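Local coordinates for gluconate kinase (Lactobacillus acidophilus, PDB 3LL3), which probably transfers a phosphate from ATP to a sugar or sugar acid, such as xylulose or gluconate, as a carbohydrate kinase of the FGGY family, at residues Asp319-Ala324 with Asp407-Leu412; Ala327-Arg332 with Pro465-Thr470; Gly354-Leu359 with Arg370-Gly375. All coordinates share one frame; numbering follows the deposited sequence.

Contact 1: residues Asp319-Ala324 with Asp407-Leu412; sequences DFLDVA and DFVRQL
Leu321 and Phe408 meet obliquely, the leucine tip coming to the edge of the phenyl ring and lying near its plane. The touching atoms are Leu321 CD2 and Phe408 CD2, 4.1 Å apart. The same methyl reaches the neighbouring valine, with Leu321 CD2 4.0 Å from Val409 CG2, and here the two side chains cross at about a right angle. One branch of Leu321 therefore fits against both residues. Phe408 holds its CG anti to the backbone N (chi1 170°), which carries the ring across to helix 317-325; one turn further along that helix, Ala324 CB comes within 4.4 Å of Phe408 CE2, at a slant to the ring. The two short helical segments run at 52° to each other, and their axes stay 11.1 Å apart, so side chains rather than backbones make the join. Around the contact, Ile373 of helix 365-388 packs on Ala324 and Phe403 lies against Val409. No hydrogen bond spans the contact. Leu321 also lines the ATP pocket and touches the bound nucleotide, so this apolar, largely buried seam continues into the pocket wall, and its cohesion comes from shape and exclusion of water rather than from polar pairing.

Contact 2: residues Ala327-Arg332 with Pro465-Thr470; sequences APAGSR and PKEAAT
Ala329 points its methyl at the carboxylate end of Glu467, and the nearest atoms are Ala329 CB and Glu467 CD, 3.6 Å apart. This is van der Waals contact between an apolar group and the carbon and oxygens of a carboxylate; Glu467 OE2 also lies 3.6 Å from Ala329 CB. Glu467 keeps CG beside its backbone N (chi1 -71°) and runs extended beyond it, which brings the carboxylate round to the alanine. The second touch is made by Thr470, whose methyl CG2 sits 3.7 Å from the carbonyl oxygen Ala329 O.

No hydrogen bond crosses the contact; the polar groups are engaged within the turn or by residues outside the two segments. Glu467 OE1 takes a hydrogen bond from Asn415 ND2. With Glu467 cut back to an alanine, Asn415 would probably lose this acceptor and a gap would open beside the methyl of Ala329. In the loop, Pro328 to Ser331 form a type II beta turn closed by Ser331 N to Pro328 O at 2.9 Å. Gly330 occupies its third position with a positive phi of 102°, where a beta carbon would jam against the carbonyl oxygen of Ala329 and also crowd Thr470 CG2. Glu374 grips the turn twice, OE2 accepting from Gly330 N and OE1 bonding Ser331 OG. Arg332, just past the turn, folds back so that Pro328 CG lies over the centre of its guanidinium, and Arg332 NE forms a salt bridge with Glu367.

Away from the annotated sites, this surface contact sets the loop between helix 317-325 and strand 335-337 against the first turns of helix 465-485. Helix 365-388 backs the loop through Glu367, Arg370 and Glu374, while Asn415 of helix 407-417 reaches helix 465-485 through Glu467.

Contact 3: residues Gly354-Leu359 with Arg370-Gly375; sequences GSFVGL and RAVIEG
The Phe356 ring reaches from the strand to the helix, with Ala371 CB at its edge, near the ring plane, 4.4 Å from Phe356 CE1. Val372 comes in obliquely: its CG2 is 3.5 Å from Phe356 CZ and 3.9 Å from Phe356 CE1, so the far corner of the ring rests against this one methyl. The ring of Phe336 also meets that of Phe356. Phe356 has its CG beside the backbone N (chi1 -77°), and this turn brings the ring end, rather than the strand backbone, up to the helix.

The other flat group is the guanidinium of Arg370, which takes no part in the strand contact. Glu374 OE2 lies at its edge, in plane, and Arg370 NH1 donates to Glu374 OE2 over 3.3 Å with an N-H...O angle of 164°. The oxygen is met on its anti side, 18° out of the carboxylate plane. This salt bridge spans one helical turn, from i to i+4, alongside the backbone bond from Glu374 N to Arg370 O. Both charged residues are buried, and each would probably be stabilised by its neighbour. Tyr471 OH adds a hydrogen bond to Glu374 OE2, and Arg370 NE makes a weak one to Ala324 O.

Across the contact itself there is only apolar packing, all of it buried. Strand 354-359 pairs antiparallel with strand 335-337 and also, directly, with a strand of the second subunit, so the sheet continues through the dimer interface. Helix 365-388 lies against this sheet, and Ile373 of the same helix packs on helices 317-325 and 407-417.

How the contacts relate
Following the chain from the N terminus, the first segment involved is on helix 317-325, in contact 1, and almost at once comes the loop 327-332 of contact 2. The chain continues through strand 354-359 and into helix 365-388, where contact 3 closes the shortest loop. Helix 407-417 closes contact 1, and helix 465-485 closes contact 2. Contacts 1 and 2 therefore cross, and contact 3 is nested inside both of their loops. Segment 370-375 touches both other contacts, reaching Phe320, Ala324 and Phe408 of contact 1 and the turn of contact 2. Together they tie a helical layer beside the ATP pocket to the helix near the C terminus and to the interface sheet.

Contact 1: residues Asp319-Ala324 with Asp407-Leu412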
ATOM      1  N   ASP A 319       9.041   9.685  19.481  1.00 32.09           N
ATOM      2  CA  ASP A 319       9.867   8.592  18.955  1.00 32.25           C
ATOM      3  C   ASP A 319       9.557   8.396  17.464  1.00 32.50           C
ATOM      4  O   ASP A 319      10.457   8.241  16.639  1.00 31.22           O
ATOM      5  CB  ASP A 319       9.600   7.270  19.700  1.00 34.20           C
ATOM      6  CG  ASP A 319      10.092   7.274  21.145  1.00 37.34           C
ATOM      7  OD1 ASP A 319      10.998   8.062  21.476  1.00 37.97           O
ATOM      8  OD2 ASP A 319       9.570   6.472  21.954  1.00 40.35           O
ATOM      9  N   PHE A 320       8.265   8.387  17.133  1.00 30.93           N
ATOM     10  CA  PHE A 320       7.831   8.188  15.756  1.00 29.49           C
ATOM     11  C   PHE A 320       8.382   9.287  14.869  1.00 28.00           C
ATOM     12  O   PHE A 320       8.954   9.016  13.818  1.00 28.85           O
ATOM     13  CB  PHE A 320       6.300   8.195  15.702  1.00 31.06           C
ATOM     14  CG  PHE A 320       5.723   7.806  14.367  1.00 28.98           C
ATOM     15  CD1 PHE A 320       5.723   8.692  13.313  1.00 29.42           C
ATOM     16  CD2 PHE A 320       5.146   6.571  14.185  1.00 33.67           C
ATOM     17  CE1 PHE A 320       5.169   8.356  12.094  1.00 27.76           C
ATOM     18  CE2 PHE A 320       4.587   6.219  12.951  1.00 32.03           C
ATOM     19  CZ  PHE A 320       4.603   7.119  11.912  1.00 28.43           C
ATOM     20  N   LEU A 321       8.189  10.536  15.289  1.00 29.44           N
ATOM     21  CA  LEU A 321       8.690  11.677  14.546  1.00 27.40           C
ATOM     22  C   LEU A 321      10.202  11.580  14.364  1.00 28.36           C
ATOM     23  O   LEU A 321      10.726  11.839  13.284  1.00 26.72           O
ATOM     24  CB  LEU A 321       8.342  12.965  15.291  1.00 29.42           C
ATOM     25  CG  LEU A 321       6.844  13.241  15.362  1.00 28.44           C
ATOM     26  CD1 LEU A 321       6.580  14.458  16.226  1.00 31.76           C
ATOM     27  CD2 LEU A 321       6.288  13.433  13.956  1.00 25.95           C
ATOM     28  N   ASP A 322      10.900  11.214  15.432  1.00 31.26           N
ATOM     29  CA  ASP A 322      12.356  11.068  15.362  1.00 33.72           C
ATOM     30  C   ASP A 322      12.731  10.066  14.267  1.00 31.60           C
ATOM     31  O   ASP A 322      13.588  10.340  13.423  1.00 32.64           O
ATOM     32  CB  ASP A 322      12.941  10.631  16.713  1.00 33.02           C
ATOM     33  CG  ASP A 322      12.932  11.745  17.752  1.00 39.38           C
ATOM     34  OD1 ASP A 322      12.836  12.939  17.368  1.00 36.63           O
ATOM     35  OD2 ASP A 322      13.024  11.417  18.959  1.00 40.62           O
ATOM     36  N   VAL A 323      12.075   8.912  14.262  1.00 31.04           N
ATOM     37  CA  VAL A 323      12.403   7.895  13.255  1.00 29.64           C
ATOM     38  C   VAL A 323      12.065   8.365  11.846  1.00 30.41           C
ATOM     39  O   VAL A 323      12.865   8.205  10.915  1.00 28.69           O
ATOM     40  CB  VAL A 323      11.696   6.576  13.540  1.00 32.07           C
ATOM     41  CG1 VAL A 323      12.014   5.566  12.449  1.00 31.90           C
ATOM     42  CG2 VAL A 323      12.113   6.045  14.911  1.00 33.06           C
ATOM     43  N   ALA A 324      10.876   8.948  11.691  1.00 31.36           N
ATOM     44  CA  ALA A 324      10.430   9.446  10.388  1.00 29.89           C
ATOM     45  C   ALA A 324      11.438  10.428   9.800  1.00 27.58           C
ATOM     46  O   ALA A 324      11.721  10.409   8.602  1.00 27.40           O
ATOM     47  CB  ALA A 324       9.055  10.098  10.502  1.00 25.85           C
ATOM     48  N   ASP A 407       7.804  20.995  15.326  1.00 25.91           N
ATOM     49  CA  ASP A 407       8.448  21.757  14.265  1.00 26.56           C
ATOM     50  C   ASP A 407       8.584  20.972  12.962  1.00 24.95           C
ATOM     51  O   ASP A 407       8.540  21.538  11.877  1.00 25.01           O
ATOM     52  CB  ASP A 407       9.854  22.190  14.701  1.00 27.67           C
ATOM     53  CG  ASP A 407       9.828  23.366  15.626  1.00 32.36           C
ATOM     54  OD1 ASP A 407       8.729  23.914  15.878  1.00 29.83           O
ATOM     55  OD2 ASP A 407      10.913  23.741  16.096  1.00 34.88           O
ATOM     56  N   PHE A 408       8.825  19.675  13.068  1.00 25.57           N
ATOM     57  CA  PHE A 408       9.014  18.868  11.877  1.00 24.57           C
ATOM     58  C   PHE A 408       7.722  18.877  11.016  1.00 25.48           C
ATOM     59  O   PHE A 408       7.744  19.122   9.802  1.00 24.02           O
ATOM     60  CB  PHE A 408       9.409  17.442  12.272  1.00 27.27           C
ATOM     61  CG  PHE A 408       9.395  16.470  11.120  1.00 28.55           C
ATOM     62  CD1 PHE A 408      10.239  16.648  10.039  1.00 31.09           C
ATOM     63  CD2 PHE A 408       8.538  15.380  11.123  1.00 28.82           C
ATOM     64  CE1 PHE A 408      10.218  15.757   8.959  1.00 29.83           C
ATOM     65  CE2 PHE A 408       8.518  14.476  10.062  1.00 28.45           C
ATOM     66  CZ  PHE A 408       9.354  14.667   8.975  1.00 27.30           C
ATOM     67  N   VAL A 409       6.597  18.628  11.656  1.00 22.15           N
ATOM     68  CA  VAL A 409       5.329  18.609  10.913  1.00 26.48           C
ATOM     69  C   VAL A 409       4.949  20.009  10.426  1.00 23.78           C
ATOM     70  O   VAL A 409       4.470  20.176   9.317  1.00 22.85           O
ATOM     71  CB  VAL A 409       4.200  17.966  11.729  1.00 24.84           C
ATOM     72  CG1 VAL A 409       2.821  18.102  11.016  1.00 25.18           C
ATOM     73  CG2 VAL A 409       4.530  16.494  11.971  1.00 23.55           C
ATOM     74  N   ARG A 410       5.191  21.022  11.245  1.00 25.11           N
ATOM     75  CA  ARG A 410       4.908  22.388  10.823  1.00 23.31           C
ATOM     76  C   ARG A 410       5.677  22.720   9.560  1.00 24.56           C
ATOM     77  O   ARG A 410       5.116  23.252   8.602  1.00 23.72           O
ATOM     78  CB  ARG A 410       5.235  23.373  11.947  1.00 25.33           C
ATOM     79  CG  ARG A 410       4.254  23.285  13.099  1.00 24.57           C
ATOM     80  CD  ARG A 410       4.771  23.972  14.342  1.00 27.37           C
ATOM     81  NE  ARG A 410       3.770  23.948  15.404  1.00 27.46           N
ATOM     82  CZ  ARG A 410       3.895  24.602  16.556  1.00 32.69           C
ATOM     83  NH1 ARG A 410       4.994  25.319  16.792  1.00 32.84           N
ATOM     84  NH2 ARG A 410       2.931  24.545  17.468  1.00 32.76           N
ATOM     85  N   GLN A 411       6.964  22.382   9.551  1.00 22.46           N
ATOM     86  CA  GLN A 411       7.811  22.694   8.410  1.00 25.78           C
ATOM     87  C   GLN A 411       7.437  21.877   7.191  1.00 23.62           C
ATOM     88  O   GLN A 411       7.482  22.355   6.044  1.00 23.13           O
ATOM     89  CB  GLN A 411       9.298  22.466   8.758  1.00 26.48           C
ATOM     90  CG  GLN A 411      10.233  22.912   7.651  1.00 26.82           C
ATOM     91  CD  GLN A 411      10.155  24.414   7.414  1.00 28.48           C
ATOM     92  OE1 GLN A 411       9.993  24.874   6.281  1.00 30.59           O
ATOM     93  NE2 GLN A 411      10.247  25.181   8.489  1.00 27.83           N
ATOM     94  N   LEU A 412       7.083  20.622   7.439  1.00 24.19           N
ATOM     95  CA  LEU A 412       6.652  19.745   6.358  1.00 25.78           C
ATOM     96  C   LEU A 412       5.402  20.318   5.674  1.00 23.14           C
ATOM     97  O   LEU A 412       5.274  20.295   4.444  1.00 21.39           O
ATOM     98  CB  LEU A 412       6.359  18.356   6.920  1.00 26.47           C
ATOM     99  CG  LEU A 412       6.962  17.221   6.121  1.00 31.88           C
ATOM    100  CD1 LEU A 412       6.868  15.917   6.876  1.00 33.04           C
ATOM    101  CD2 LEU A 412       6.215  17.134   4.826  1.00 30.00           C
TER

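Contact 2: residues Ala327-Arg332 with Pro465-Thr470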
ATOM      1  N   ALA A 327      14.376   9.469   7.415  1.00 28.94           N
ATOM      2  CA  ALA A 327      14.189   9.177   5.992  1.00 26.30           C
ATOM      3  C   ALA A 327      14.277  10.475   5.205  1.00 27.74           C
ATOM      4  O   ALA A 327      13.997  11.537   5.747  1.00 28.66           O
ATOM      5  CB  ALA A 327      12.840   8.493   5.752  1.00 27.11           C
ATOM      6  N   PRO A 328      14.670  10.411   3.924  1.00 26.82           N
ATOM      7  CA  PRO A 328      14.726  11.670   3.175  1.00 27.74           C
ATOM      8  C   PRO A 328      13.329  12.188   2.858  1.00 29.32           C
ATOM      9  O   PRO A 328      12.379  11.405   2.800  1.00 28.06           O
ATOM     10  CB  PRO A 328      15.437  11.280   1.877  1.00 26.76           C
ATOM     11  CG  PRO A 328      15.113   9.811   1.707  1.00 28.53           C
ATOM     12  CD  PRO A 328      15.037   9.245   3.099  1.00 28.50           C
ATOM     13  N   ALA A 329      13.216  13.499   2.676  1.00 28.61           N
ATOM     14  CA  ALA A 329      11.991  14.117   2.214  1.00 27.70           C
ATOM     15  C   ALA A 329      11.500  13.386   0.969  1.00 27.10           C
ATOM     16  O   ALA A 329      12.239  13.236  -0.005  1.00 26.86           O
ATOM     17  CB  ALA A 329      12.246  15.596   1.899  1.00 30.15           C
ATOM     18  N   GLY A 330      10.252  12.928   1.006  1.00 26.24           N
ATOM     19  CA  GLY A 330       9.657  12.252  -0.130  1.00 25.25           C
ATOM     20  C   GLY A 330       9.645  10.750   0.078  1.00 24.63           C
ATOM     21  O   GLY A 330       9.065  10.018  -0.721  1.00 25.38           O
ATOM     22  N   SER A 331      10.296  10.298   1.147  1.00 22.80           N
ATOM     23  CA  SER A 331      10.333   8.885   1.531  1.00 25.99           C
ATOM     24  C   SER A 331      10.749   7.942   0.390  1.00 27.69           C
ATOM     25  O   SER A 331      10.233   6.822   0.274  1.00 26.70           O
ATOM     26  CB  SER A 331       8.978   8.441   2.101  1.00 24.49           C
ATOM     27  OG  SER A 331       8.547   9.266   3.182  1.00 26.36           O
ATOM     28  N   ARG A 332      11.670   8.400  -0.446  1.00 25.02           N
ATOM     29  CA  ARG A 332      12.102   7.641  -1.619  1.00 27.44           C
ATOM     30  C   ARG A 332      10.921   7.254  -2.498  1.00 29.07           C
ATOM     31  O   ARG A 332      10.863   6.143  -3.045  1.00 27.36           O
ATOM     32  CB  ARG A 332      12.881   6.397  -1.196  1.00 28.03           C
ATOM     33  CG  ARG A 332      14.037   6.694  -0.249  1.00 29.14           C
ATOM     34  CD  ARG A 332      14.890   5.452  -0.032  1.00 30.60           C
ATOM     35  NE  ARG A 332      15.797   5.642   1.088  1.00 31.83           N
ATOM     36  CZ  ARG A 332      17.021   6.143   0.963  1.00 37.43           C
ATOM     37  NH1 ARG A 332      17.477   6.482  -0.243  1.00 38.35           N
ATOM     38  NH2 ARG A 332      17.789   6.297   2.032  1.00 39.04           N
ATOM     39  N   PRO A 465      12.881  25.960   0.017  1.00 31.63           N
ATOM     40  CA  PRO A 465      12.798  25.871  -1.450  1.00 33.30           C
ATOM     41  C   PRO A 465      13.196  24.499  -1.999  1.00 33.68           C
ATOM     42  O   PRO A 465      12.557  24.000  -2.934  1.00 31.61           O
ATOM     43  CB  PRO A 465      13.820  26.913  -1.924  1.00 36.57           C
ATOM     44  CG  PRO A 465      13.946  27.863  -0.791  1.00 37.26           C
ATOM     45  CD  PRO A 465      13.758  27.057   0.460  1.00 34.43           C
ATOM     46  N   LYS A 466      14.255  23.919  -1.435  1.00 30.54           N
ATOM     47  CA  LYS A 466      14.746  22.624  -1.886  1.00 33.99           C
ATOM     48  C   LYS A 466      13.701  21.523  -1.665  1.00 31.57           C
ATOM     49  O   LYS A 466      13.276  20.878  -2.614  1.00 30.54           O
ATOM     50  CB  LYS A 466      16.062  22.295  -1.182  1.00 37.87           C
ATOM     51  CG  LYS A 466      16.994  21.443  -2.002  1.00 43.09           C
ATOM     52  CD  LYS A 466      18.367  21.372  -1.359  1.00 47.35           C
ATOM     53  CE  LYS A 466      19.372  20.722  -2.302  1.00 54.18           C
ATOM     54  NZ  LYS A 466      19.419  21.425  -3.624  1.00 55.44           N
ATOM     55  N   GLU A 467      13.269  21.325  -0.418  1.00 32.61           N
ATOM     56  CA  GLU A 467      12.201  20.364  -0.119  1.00 31.27           C
ATOM     57  C   GLU A 467      10.881  20.692  -0.821  1.00 30.03           C
ATOM     58  O   GLU A 467      10.175  19.790  -1.286  1.00 28.84           O
ATOM     59  CB  GLU A 467      11.959  20.249   1.384  1.00 31.13           C
ATOM     60  CG  GLU A 467      13.058  19.554   2.146  1.00 33.69           C
ATOM     61  CD  GLU A 467      12.530  18.833   3.376  1.00 35.07           C
ATOM     62  OE1 GLU A 467      11.300  18.883   3.628  1.00 36.30           O
ATOM     63  OE2 GLU A 467      13.342  18.207   4.095  1.00 39.79           O
ATOM     64  N   ALA A 468      10.536  21.973  -0.894  1.00 29.49           N
ATOM     65  CA  ALA A 468       9.308  22.363  -1.571  1.00 28.46           C
ATOM     66  C   ALA A 468       9.299  21.831  -2.997  1.00 29.82           C
ATOM     67  O   ALA A 468       8.273  21.338  -3.486  1.00 29.55           O
ATOM     68  CB  ALA A 468       9.126  23.881  -1.553  1.00 29.18           C
ATOM     69  N   ALA A 469      10.445  21.920  -3.663  1.00 27.33           N
ATOM     70  CA  ALA A 469      10.579  21.389  -5.015  1.00 28.66           C
ATOM     71  C   ALA A 469      10.402  19.870  -5.051  1.00 30.54           C
ATOM     72  O   ALA A 469       9.758  19.326  -5.963  1.00 27.64           O
ATOM     73  CB  ALA A 469      11.924  21.781  -5.622  1.00 30.31           C
ATOM     74  N   THR A 470      10.989  19.188  -4.071  1.00 28.43           N
ATOM     75  CA  THR A 470      10.863  17.735  -4.014  1.00 29.07           C
ATOM     76  C   THR A 470       9.370  17.361  -3.920  1.00 28.74           C
ATOM     77  O   THR A 470       8.865  16.514  -4.666  1.00 28.80           O
ATOM     78  CB  THR A 470      11.597  17.178  -2.792  1.00 29.04           C
ATOM     79  OG1 THR A 470      13.000  17.491  -2.880  1.00 29.51           O
ATOM     80  CG2 THR A 470      11.401  15.675  -2.708  1.00 31.32           C
TER

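Contact 3: residues Gly354-Leu359 with Arg370-Gly375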
ATOM      1  N   GLY A 354      -6.929   2.831   3.302  1.00 21.44           N
ATOM      2  CA  GLY A 354      -5.566   3.327   3.152  1.00 22.72           C
ATOM      3  C   GLY A 354      -4.659   2.386   2.365  1.00 22.38           C
ATOM      4  O   GLY A 354      -4.965   1.197   2.267  1.00 22.37           O
ATOM      5  N   SER A 355      -3.563   2.914   1.809  1.00 20.29           N
ATOM      6  CA  SER A 355      -2.601   2.119   1.039  1.00 21.20           C
ATOM      7  C   SER A 355      -1.173   2.653   1.204  1.00 21.27           C
ATOM      8  O   SER A 355      -0.974   3.867   1.331  1.00 19.57           O
ATOM      9  CB  SER A 355      -2.936   2.154  -0.464  1.00 20.60           C
ATOM     10  OG  SER A 355      -4.253   1.690  -0.723  1.00 24.52           O
ATOM     11  N   PHE A 356      -0.192   1.751   1.203  1.00 18.62           N
ATOM     12  CA  PHE A 356       1.191   2.114   0.917  1.00 21.60           C
ATOM     13  C   PHE A 356       1.449   1.648  -0.494  1.00 22.57           C
ATOM     14  O   PHE A 356       1.314   0.460  -0.759  1.00 23.96           O
ATOM     15  CB  PHE A 356       2.182   1.370   1.827  1.00 21.01           C
ATOM     16  CG  PHE A 356       2.265   1.912   3.235  1.00 21.90           C
ATOM     17  CD1 PHE A 356       3.085   2.996   3.529  1.00 21.18           C
ATOM     18  CD2 PHE A 356       1.552   1.312   4.267  1.00 20.43           C
ATOM     19  CE1 PHE A 356       3.187   3.486   4.826  1.00 22.43           C
ATOM     20  CE2 PHE A 356       1.634   1.798   5.575  1.00 21.92           C
ATOM     21  CZ  PHE A 356       2.436   2.896   5.856  1.00 23.14           C
ATOM     22  N   VAL A 357       1.849   2.538  -1.396  1.00 21.11           N
ATOM     23  CA  VAL A 357       2.199   2.107  -2.758  1.00 21.95           C
ATOM     24  C   VAL A 357       3.582   2.592  -3.193  1.00 25.44           C
ATOM     25  O   VAL A 357       3.897   3.776  -3.074  1.00 23.34           O
ATOM     26  CB  VAL A 357       1.136   2.548  -3.809  1.00 23.48           C
ATOM     27  CG1 VAL A 357       1.522   2.060  -5.224  1.00 24.01           C
ATOM     28  CG2 VAL A 357      -0.248   2.041  -3.432  1.00 22.83           C
ATOM     29  N   GLY A 358       4.404   1.674  -3.709  1.00 25.89           N
ATOM     30  CA  GLY A 358       5.733   2.019  -4.185  1.00 26.08           C
ATOM     31  C   GLY A 358       6.878   1.411  -3.392  1.00 25.24           C
ATOM     32  O   GLY A 358       7.977   1.936  -3.385  1.00 27.33           O
ATOM     33  N   LEU A 359       6.619   0.305  -2.710  1.00 25.08           N
ATOM     34  CA  LEU A 359       7.617  -0.299  -1.837  1.00 24.75           C
ATOM     35  C   LEU A 359       8.717  -1.048  -2.613  1.00 27.25           C
ATOM     36  O   LEU A 359       8.490  -1.614  -3.686  1.00 27.79           O
ATOM     37  CB  LEU A 359       6.970  -1.254  -0.835  1.00 26.47           C
ATOM     38  CG  LEU A 359       6.069  -0.730   0.283  1.00 25.14           C
ATOM     39  CD1 LEU A 359       5.218  -1.870   0.823  1.00 22.14           C
ATOM     40  CD2 LEU A 359       6.902  -0.098   1.404  1.00 26.20           C
ATOM     41  N   ARG A 370       7.680   8.006   7.636  1.00 25.53           N
ATOM     42  CA  ARG A 370       7.615   9.324   7.041  1.00 25.51           C
ATOM     43  C   ARG A 370       6.539   9.411   5.965  1.00 23.64           C
ATOM     44  O   ARG A 370       5.892  10.440   5.825  1.00 22.26           O
ATOM     45  CB  ARG A 370       8.969   9.786   6.485  1.00 22.74           C
ATOM     46  CG  ARG A 370       8.913  11.259   6.169  1.00 26.34           C
ATOM     47  CD  ARG A 370       9.930  11.738   5.179  1.00 26.07           C
ATOM     48  NE  ARG A 370      11.047  12.341   5.851  1.00 33.03           N
ATOM     49  CZ  ARG A 370      11.348  13.636   5.838  1.00 31.94           C
ATOM     50  NH1 ARG A 370      10.634  14.517   5.157  1.00 30.49           N
ATOM     51  NH2 ARG A 370      12.398  14.033   6.506  1.00 28.32           N
ATOM     52  N   ALA A 371       6.365   8.341   5.196  1.00 23.59           N
ATOM     53  CA  ALA A 371       5.335   8.318   4.166  1.00 22.84           C
ATOM     54  C   ALA A 371       3.966   8.538   4.780  1.00 22.20           C
ATOM     55  O   ALA A 371       3.113   9.162   4.157  1.00 22.03           O
ATOM     56  CB  ALA A 371       5.352   6.988   3.372  1.00 22.32           C
ATOM     57  N   VAL A 372       3.747   8.011   5.983  1.00 20.32           N
ATOM     58  CA  VAL A 372       2.463   8.194   6.656  1.00 20.47           C
ATOM     59  C   VAL A 372       2.240   9.685   6.920  1.00 22.77           C
ATOM     60  O   VAL A 372       1.189  10.240   6.585  1.00 19.67           O
ATOM     61  CB  VAL A 372       2.382   7.422   7.991  1.00 22.37           C
ATOM     62  CG1 VAL A 372       1.178   7.901   8.814  1.00 22.07           C
ATOM     63  CG2 VAL A 372       2.330   5.895   7.751  1.00 20.68           C
ATOM     64  N   ILE A 373       3.254  10.337   7.487  1.00 21.71           N
ATOM     65  CA  ILE A 373       3.141  11.756   7.820  1.00 21.74           C
ATOM     66  C   ILE A 373       2.960  12.580   6.559  1.00 20.76           C
ATOM     67  O   ILE A 373       2.119  13.478   6.514  1.00 22.30           O
ATOM     68  CB  ILE A 373       4.369  12.267   8.604  1.00 20.85           C
ATOM     69  CG1 ILE A 373       4.397  11.624   9.986  1.00 21.63           C
ATOM     70  CG2 ILE A 373       4.283  13.786   8.775  1.00 22.79           C
ATOM     71  CD1 ILE A 373       5.767  11.656  10.664  1.00 26.98           C
ATOM     72  N   GLU A 374       3.757  12.288   5.539  1.00 20.34           N
ATOM     73  CA  GLU A 374       3.631  12.979   4.270  1.00 21.49           C
ATOM     74  C   GLU A 374       2.273  12.756   3.589  1.00 22.59           C
ATOM     75  O   GLU A 374       1.724  13.694   2.994  1.00 19.71           O
ATOM     76  CB  GLU A 374       4.761  12.599   3.323  1.00 23.49           C
ATOM     77  CG  GLU A 374       6.122  13.179   3.742  1.00 25.70           C
ATOM     78  CD  GLU A 374       7.292  12.624   2.950  1.00 26.86           C
ATOM     79  OE1 GLU A 374       7.096  11.665   2.159  1.00 25.64           O
ATOM     80  OE2 GLU A 374       8.421  13.148   3.133  1.00 26.66           O
ATOM     81  N   GLY A 375       1.757  11.527   3.667  1.00 19.66           N
ATOM     82  CA  GLY A 375       0.467  11.204   3.082  1.00 20.42           C
ATOM     83  C   GLY A 375      -0.660  11.955   3.774  1.00 21.26           C
ATOM     84  O   GLY A 375      -1.574  12.482   3.119  1.00 21.33           O
TER